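Local coordinates for protein putative hexulose 6 phosphate synthase (Salmonella typhimurium, PDB 3F4W) that is of unknown function but folds as a TIM barrel of the OMPDC/HUMPS family, at residues Q4-E9 and V183-S188; L131-G136 and A160-A165. All blocks are in the same frame, centred on the assembly; numbering follows the deposited sequence.

Both contacts are parallel strand pairings in one eight-stranded barrel, and their centres lie 12 Å apart. Interaction 1 joins the first strand to the last, and interaction 2, nested inside the long loop of chain that this closes, joins the sixth to the seventh. They meet directly, because strand 161-165 neighbours strand 183-186: Ile185 N lies 2.9 Å from Val164 O, a probable hydrogen bond, and Ile185 CB packs 3.5 Å from Ala165 CB. Malonate, probably from the crystallisation liquor, is bound at the C-terminal ends of both: His134 NE2 and Ser188 N hydrogen-bond it and Gly187 N does so weakly, which is consistent with an anion-accepting pocket at that end of the barrel.

Interaction 1: residues Q4-E9 and V183-S188; sequences QLALDE and VVIVGS
Gln4 and Ile185 pair across the strands and lie side by side, both on the barrel's inner face. The amide of Gln4 runs along the isoleucine: its NE2 is 3.7 Å from Ile185 CG1 and equally close to CD1, an apolar flank against an otherwise polar group. CG stands anti to the backbone N (chi1 172°) and the chain stays extended, which carries the amide far enough inward for NE2 to reach the carboxylate of Glu30 on the next strand. Val183 CG1 also packs on this side chain, 3.7 Å from Gln4 CB. Three backbone hydrogen bonds hold this part together: Gln4 N to Val184 O, Val186 N to Gln4 O at 2.8 Å, and Ala6 N to Val186 O. The middle one is the straightest at the acceptor, with a C=O...donor angle of 174°. On the outer face, Leu5 CD1 comes 3.5 Å from Val186 O, while helices 12-22 and 196-209 cover Leu5 and Val186 respectively. The contact thins past Ala6, where, across the two segments, the carbonyl O of Ala6 meets a CA-H...O contact, 3.6 Å from Gly187 CA. There Gly187, partly exposed, sits at the N-cap position of the short helix 188-191, and Ser188 N hydrogen-bonds a malonate ion. This is first strand meeting last, the seam that closes a TIM barrel.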
ATOM      1  N   GLN A   4       3.500 -17.620 -10.268  1.00 12.89           N
ATOM      2  CA  GLN A   4       3.689 -16.177 -10.203  1.00 11.62           C
ATOM      3  C   GLN A   4       4.971 -15.887  -9.431  1.00 17.34           C
ATOM      4  O   GLN A   4       5.168 -16.402  -8.331  1.00 16.63           O
ATOM      5  CB  GLN A   4       2.483 -15.522  -9.525  1.00 15.45           C
ATOM      6  CG  GLN A   4       2.645 -14.047  -9.217  1.00 12.52           C
ATOM      7  CD  GLN A   4       1.334 -13.405  -8.792  1.00 19.48           C
ATOM      8  OE1 GLN A   4       0.279 -13.704  -9.351  1.00 17.57           O
ATOM      9  NE2 GLN A   4       1.396 -12.517  -7.805  1.00 17.10           N
ATOM     10  N   LEU A   5       5.848 -15.078 -10.022  1.00 14.96           N
ATOM     11  CA  LEU A   5       7.137 -14.751  -9.417  1.00 16.18           C
ATOM     12  C   LEU A   5       7.172 -13.332  -8.852  1.00 15.77           C
ATOM     13  O   LEU A   5       7.118 -12.354  -9.599  1.00 14.43           O
ATOM     14  CB  LEU A   5       8.263 -14.915 -10.439  1.00 16.23           C
ATOM     15  CG  LEU A   5       9.658 -14.492  -9.975  1.00 16.37           C
ATOM     16  CD1 LEU A   5      10.188 -15.442  -8.911  1.00 18.18           C
ATOM     17  CD2 LEU A   5      10.610 -14.432 -11.151  1.00 21.38           C
ATOM     18  N   ALA A   6       7.283 -13.222  -7.532  1.00 15.15           N
ATOM     19  CA  ALA A   6       7.359 -11.912  -6.887  1.00 14.23           C
ATOM     20  C   ALA A   6       8.763 -11.305  -6.949  1.00 19.09           C
ATOM     21  O   ALA A   6       9.712 -11.851  -6.388  1.00 18.05           O
ATOM     22  CB  ALA A   6       6.881 -12.001  -5.435  1.00 14.98           C
ATOM     23  N   LEU A   7       8.884 -10.176  -7.641  1.00 16.79           N
ATOM     24  CA  LEU A   7      10.114  -9.395  -7.631  1.00 16.64           C
ATOM     25  C   LEU A   7       9.977  -8.258  -6.619  1.00 17.26           C
ATOM     26  O   LEU A   7       9.412  -7.209  -6.923  1.00 16.15           O
ATOM     27  CB  LEU A   7      10.412  -8.830  -9.021  1.00 15.05           C
ATOM     28  CG  LEU A   7      10.489  -9.840 -10.169  1.00 18.83           C
ATOM     29  CD1 LEU A   7      10.744  -9.125 -11.482  1.00 17.18           C
ATOM     30  CD2 LEU A   7      11.570 -10.876  -9.905  1.00 19.08           C
ATOM     31  N   ASP A   8      10.491  -8.470  -5.414  1.00 19.89           N
ATOM     32  CA  ASP A   8      10.262  -7.526  -4.324  1.00 22.72           C
ATOM     33  C   ASP A   8      11.388  -6.508  -4.123  1.00 20.89           C
ATOM     34  O   ASP A   8      11.155  -5.300  -4.161  1.00 21.36           O
ATOM     35  CB  ASP A   8       9.985  -8.275  -3.017  1.00 20.11           C
ATOM     36  CG  ASP A   8       8.575  -8.855  -2.961  1.00 25.91           C
ATOM     37  OD1 ASP A   8       7.710  -8.408  -3.744  1.00 24.71           O
ATOM     38  OD2 ASP A   8       8.332  -9.757  -2.127  1.00 26.22           O
ATOM     39  N   GLU A   9      12.606  -6.996  -3.911  1.00 26.68           N
ATOM     40  CA  GLU A   9      13.693  -6.134  -3.460  1.00 26.58           C
ATOM     41  C   GLU A   9      14.728  -5.798  -4.532  1.00 29.89           C
ATOM     42  O   GLU A   9      15.780  -5.231  -4.230  1.00 29.11           O
ATOM     43  CB  GLU A   9      14.367  -6.755  -2.235  1.00 29.42           C
ATOM     44  CG  GLU A   9      13.381  -7.088  -1.120  1.00 32.16           C
ATOM     45  CD  GLU A   9      14.057  -7.604   0.136  1.00 36.49           C
ATOM     46  OE1 GLU A   9      15.305  -7.632   0.172  1.00 41.84           O
ATOM     47  OE2 GLU A   9      13.339  -7.982   1.086  1.00 38.61           O
ATOM     48  N   VAL A 183      -3.229 -20.223  -8.587  1.00 14.28           N
ATOM     49  CA  VAL A 183      -1.930 -19.580  -8.735  1.00 16.20           C
ATOM     50  C   VAL A 183      -1.075 -19.803  -7.498  1.00 14.89           C
ATOM     51  O   VAL A 183      -1.532 -19.613  -6.370  1.00 13.85           O
ATOM     52  CB  VAL A 183      -2.067 -18.060  -8.994  1.00 15.09           C
ATOM     53  CG1 VAL A 183      -0.688 -17.395  -9.069  1.00 13.67           C
ATOM     54  CG2 VAL A 183      -2.859 -17.804 -10.271  1.00 18.73           C
ATOM     55  N   VAL A 184       0.160 -20.229  -7.720  1.00 13.58           N
ATOM     56  CA  VAL A 184       1.135 -20.337  -6.649  1.00 14.42           C
ATOM     57  C   VAL A 184       2.153 -19.211  -6.816  1.00 16.76           C
ATOM     58  O   VAL A 184       2.758 -19.060  -7.880  1.00 15.03           O
ATOM     59  CB  VAL A 184       1.837 -21.704  -6.665  1.00 15.81           C
ATOM     60  CG1 VAL A 184       2.961 -21.734  -5.647  1.00 16.87           C
ATOM     61  CG2 VAL A 184       0.829 -22.812  -6.390  1.00 18.53           C
ATOM     62  N   ILE A 185       2.315 -18.408  -5.769  1.00 12.06           N
ATOM     63  CA  ILE A 185       3.209 -17.254  -5.799  1.00 12.83           C
ATOM     64  C   ILE A 185       4.510 -17.565  -5.062  1.00 13.73           C
ATOM     65  O   ILE A 185       4.492 -18.040  -3.927  1.00 16.05           O
ATOM     66  CB  ILE A 185       2.537 -16.010  -5.160  1.00 11.92           C
ATOM     67  CG1 ILE A 185       1.253 -15.646  -5.912  1.00 12.16           C
ATOM     68  CG2 ILE A 185       3.497 -14.834  -5.142  1.00 12.72           C
ATOM     69  CD1 ILE A 185       0.268 -14.813  -5.102  1.00 13.38           C
ATOM     70  N   VAL A 186       5.635 -17.304  -5.717  1.00 14.68           N
ATOM     71  CA  VAL A 186       6.944 -17.551  -5.128  1.00 15.46           C
ATOM     72  C   VAL A 186       7.825 -16.333  -5.350  1.00 17.04           C
ATOM     73  O   VAL A 186       7.781 -15.709  -6.411  1.00 19.21           O
ATOM     74  CB  VAL A 186       7.617 -18.803  -5.738  1.00 17.04           C
ATOM     75  CG1 VAL A 186       9.058 -18.924  -5.265  1.00 14.44           C
ATOM     76  CG2 VAL A 186       6.833 -20.053  -5.373  1.00 16.14           C
ATOM     77  N   GLY A 187       8.612 -15.985  -4.341  1.00 13.76           N
ATOM     78  CA  GLY A 187       9.501 -14.846  -4.443  1.00 15.99           C
ATOM     79  C   GLY A 187      10.902 -15.220  -4.014  1.00 18.17           C
ATOM     80  O   GLY A 187      11.719 -15.644  -4.833  1.00 15.79           O
ATOM     81  N   SER A 188      11.158 -15.089  -2.717  1.00 19.10           N
ATOM     82  CA  SER A 188      12.486 -15.281  -2.140  1.00 20.34           C
ATOM     83  C   SER A 188      13.149 -16.612  -2.498  1.00 17.80           C
ATOM     84  O   SER A 188      14.354 -16.663  -2.740  1.00 20.17           O
ATOM     85  CB  SER A 188      12.425 -15.124  -0.617  1.00 21.26           C
ATOM     86  OG  SER A 188      13.706 -15.291  -0.037  1.00 30.43           O
TER

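Interaction 2: residues L131-G136 and A160-A165; sequences LAVHTG and ARIAVA
The imidazole of His134 is the flat group here, and Ala165 meets it in two ways. The carbonyl O of Ala165 lies at the ring edge, near its plane, 3.5 Å from CD2. Its methyl lies to one face of the ring, displaced outward past CD2 rather than over the ring centre, with Ala165 CB 3.6 Å from His134 CD2. A chi1 of -169° sets the ring beside the carbonyl carbon and swings it toward the neighbouring strand, and both its nitrogens find partners elsewhere: ND1 bonds to Asp109 OD1 and NE2 to a malonate ion. Asp109 thus probably fixes how the ring is turned toward that ion. Ahead of the histidine on the same inner face, Ala132 CB touches Ala163 CB at 3.8 Å. The opposite face is bulkier: Val133 and Val164 point the same way, with Val133 CG2 only 3.5 Å from Val164 CG2. Further back, Leu131 CD1 rests 3.7 Å from Ala160 CB. Five backbone hydrogen bonds run the length of the pair, from Leu131 N to Arg161 O at 2.9 Å through to Thr135 N to Ala165 O at 3.1 Å. Outside, Met153 of helix 147-156 covers Leu131, Val133 and Ile162, with Leu150 also on Val133; within the sheet, strand 105-109 flanks one strand of the pair and strand 183-186 the other.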
ATOM      1  N   LEU A 131      -8.926 -14.110  -5.348  1.00 15.89           N
ATOM      2  CA  LEU A 131      -8.455 -13.814  -4.003  1.00 16.26           C
ATOM      3  C   LEU A 131      -7.135 -14.523  -3.761  1.00 13.90           C
ATOM      4  O   LEU A 131      -6.937 -15.654  -4.204  1.00 16.93           O
ATOM      5  CB  LEU A 131      -9.478 -14.280  -2.962  1.00 15.56           C
ATOM      6  CG  LEU A 131     -10.951 -13.947  -3.222  1.00 15.53           C
ATOM      7  CD1 LEU A 131     -11.860 -14.704  -2.255  1.00 16.75           C
ATOM      8  CD2 LEU A 131     -11.200 -12.438  -3.153  1.00 15.11           C
ATOM      9  N   ALA A 132      -6.238 -13.862  -3.046  1.00 11.91           N
ATOM     10  CA  ALA A 132      -4.942 -14.440  -2.739  1.00 13.16           C
ATOM     11  C   ALA A 132      -4.804 -14.546  -1.238  1.00 13.66           C
ATOM     12  O   ALA A 132      -4.878 -13.536  -0.540  1.00 14.22           O
ATOM     13  CB  ALA A 132      -3.828 -13.569  -3.304  1.00 13.92           C
ATOM     14  N   VAL A 133      -4.618 -15.758  -0.729  1.00 14.41           N
ATOM     15  CA  VAL A 133      -4.257 -15.889   0.671  1.00 14.01           C
ATOM     16  C   VAL A 133      -2.770 -15.591   0.743  1.00 15.83           C
ATOM     17  O   VAL A 133      -2.003 -16.007  -0.125  1.00 13.83           O
ATOM     18  CB  VAL A 133      -4.583 -17.286   1.265  1.00 18.49           C
ATOM     19  CG1 VAL A 133      -5.598 -18.020   0.400  1.00 19.20           C
ATOM     20  CG2 VAL A 133      -3.324 -18.108   1.450  1.00 20.71           C
ATOM     21  N   HIS A 134      -2.368 -14.845   1.762  1.00 16.23           N
ATOM     22  CA  HIS A 134      -1.019 -14.314   1.810  1.00 14.54           C
ATOM     23  C   HIS A 134      -0.526 -14.114   3.235  1.00 16.23           C
ATOM     24  O   HIS A 134      -1.056 -13.293   3.979  1.00 14.92           O
ATOM     25  CB  HIS A 134      -0.969 -12.984   1.052  1.00 16.54           C
ATOM     26  CG  HIS A 134       0.416 -12.471   0.821  1.00 17.88           C
ATOM     27  ND1 HIS A 134       0.667 -11.194   0.366  1.00 19.49           N
ATOM     28  CD2 HIS A 134       1.626 -13.056   0.988  1.00 16.67           C
ATOM     29  CE1 HIS A 134       1.972 -11.019   0.252  1.00 19.99           C
ATOM     30  NE2 HIS A 134       2.575 -12.133   0.626  1.00 17.13           N
ATOM     31  N   THR A 135       0.485 -14.885   3.609  1.00 13.44           N
ATOM     32  CA  THR A 135       1.236 -14.617   4.821  1.00 13.81           C
ATOM     33  C   THR A 135       2.431 -13.771   4.404  1.00 15.04           C
ATOM     34  O   THR A 135       3.276 -14.221   3.630  1.00 15.14           O
ATOM     35  CB  THR A 135       1.704 -15.922   5.483  1.00 13.27           C
ATOM     36  OG1 THR A 135       0.559 -16.672   5.903  1.00 17.10           O
ATOM     37  CG2 THR A 135       2.588 -15.636   6.688  1.00 14.31           C
ATOM     38  N   GLY A 136       2.484 -12.537   4.896  1.00 13.55           N
ATOM     39  CA  GLY A 136       3.487 -11.582   4.459  1.00 14.98           C
ATOM     40  C   GLY A 136       4.895 -11.969   4.859  1.00 16.07           C
ATOM     41  O   GLY A 136       5.087 -12.845   5.701  1.00 14.44           O
ATOM     42  N   ALA A 160     -14.527 -17.809  -6.575  1.00 16.67           N
ATOM     43  CA  ALA A 160     -13.262 -17.095  -6.717  1.00 22.12           C
ATOM     44  C   ALA A 160     -12.100 -17.980  -7.166  1.00 17.12           C
ATOM     45  O   ALA A 160     -11.929 -19.100  -6.686  1.00 17.34           O
ATOM     46  CB  ALA A 160     -12.907 -16.376  -5.416  1.00 20.55           C
ATOM     47  N   ARG A 161     -11.318 -17.462  -8.107  1.00 21.38           N
ATOM     48  CA  ARG A 161     -10.015 -18.016  -8.441  1.00 20.68           C
ATOM     49  C   ARG A 161      -9.136 -17.754  -7.221  1.00 20.76           C
ATOM     50  O   ARG A 161      -9.313 -16.741  -6.545  1.00 19.63           O
ATOM     51  CB  ARG A 161      -9.465 -17.289  -9.666  1.00 22.44           C
ATOM     52  CG  ARG A 161      -8.271 -17.936 -10.339  1.00 30.31           C
ATOM     53  CD  ARG A 161      -7.812 -17.101 -11.538  1.00 30.14           C
ATOM     54  NE  ARG A 161      -6.635 -17.674 -12.184  1.00 32.18           N
ATOM     55  CZ  ARG A 161      -5.855 -17.024 -13.042  1.00 36.11           C
ATOM     56  NH1 ARG A 161      -6.112 -15.762 -13.371  1.00 31.29           N
ATOM     57  NH2 ARG A 161      -4.809 -17.639 -13.572  1.00 38.36           N
ATOM     58  N   ILE A 162      -8.208 -18.658  -6.922  1.00 17.70           N
ATOM     59  CA  ILE A 162      -7.432 -18.547  -5.686  1.00 16.38           C
ATOM     60  C   ILE A 162      -5.926 -18.581  -5.918  1.00 18.07           C
ATOM     61  O   ILE A 162      -5.418 -19.444  -6.630  1.00 17.69           O
ATOM     62  CB  ILE A 162      -7.785 -19.671  -4.689  1.00 18.26           C
ATOM     63  CG1 ILE A 162      -9.287 -19.682  -4.391  1.00 18.62           C
ATOM     64  CG2 ILE A 162      -6.976 -19.522  -3.403  1.00 16.17           C
ATOM     65  CD1 ILE A 162      -9.798 -18.418  -3.727  1.00 22.60           C
ATOM     66  N   ALA A 163      -5.221 -17.638  -5.296  1.00 17.77           N
ATOM     67  CA  ALA A 163      -3.764 -17.624  -5.303  1.00 15.71           C
ATOM     68  C   ALA A 163      -3.244 -17.808  -3.882  1.00 12.73           C
ATOM     69  O   ALA A 163      -3.965 -17.570  -2.913  1.00 14.09           O
ATOM     70  CB  ALA A 163      -3.241 -16.319  -5.902  1.00 16.16           C
ATOM     71  N   VAL A 164      -1.997 -18.249  -3.755  1.00 12.15           N
ATOM     72  CA  VAL A 164      -1.392 -18.403  -2.437  1.00 15.00           C
ATOM     73  C   VAL A 164       0.079 -17.983  -2.424  1.00 14.63           C
ATOM     74  O   VAL A 164       0.854 -18.336  -3.316  1.00 14.79           O
ATOM     75  CB  VAL A 164      -1.566 -19.841  -1.882  1.00 15.88           C
ATOM     76  CG1 VAL A 164      -0.930 -20.861  -2.810  1.00 14.88           C
ATOM     77  CG2 VAL A 164      -0.987 -19.941  -0.478  1.00 15.16           C
ATOM     78  N   ALA A 165       0.446 -17.212  -1.401  1.00 11.99           N
ATOM     79  CA  ALA A 165       1.801 -16.715  -1.246  1.00 12.56           C
ATOM     80  C   ALA A 165       2.207 -16.762   0.220  1.00 15.46           C
ATOM     81  O   ALA A 165       1.380 -16.552   1.110  1.00 15.62           O
ATOM     82  CB  ALA A 165       1.900 -15.285  -1.765  1.00 12.62           C
TER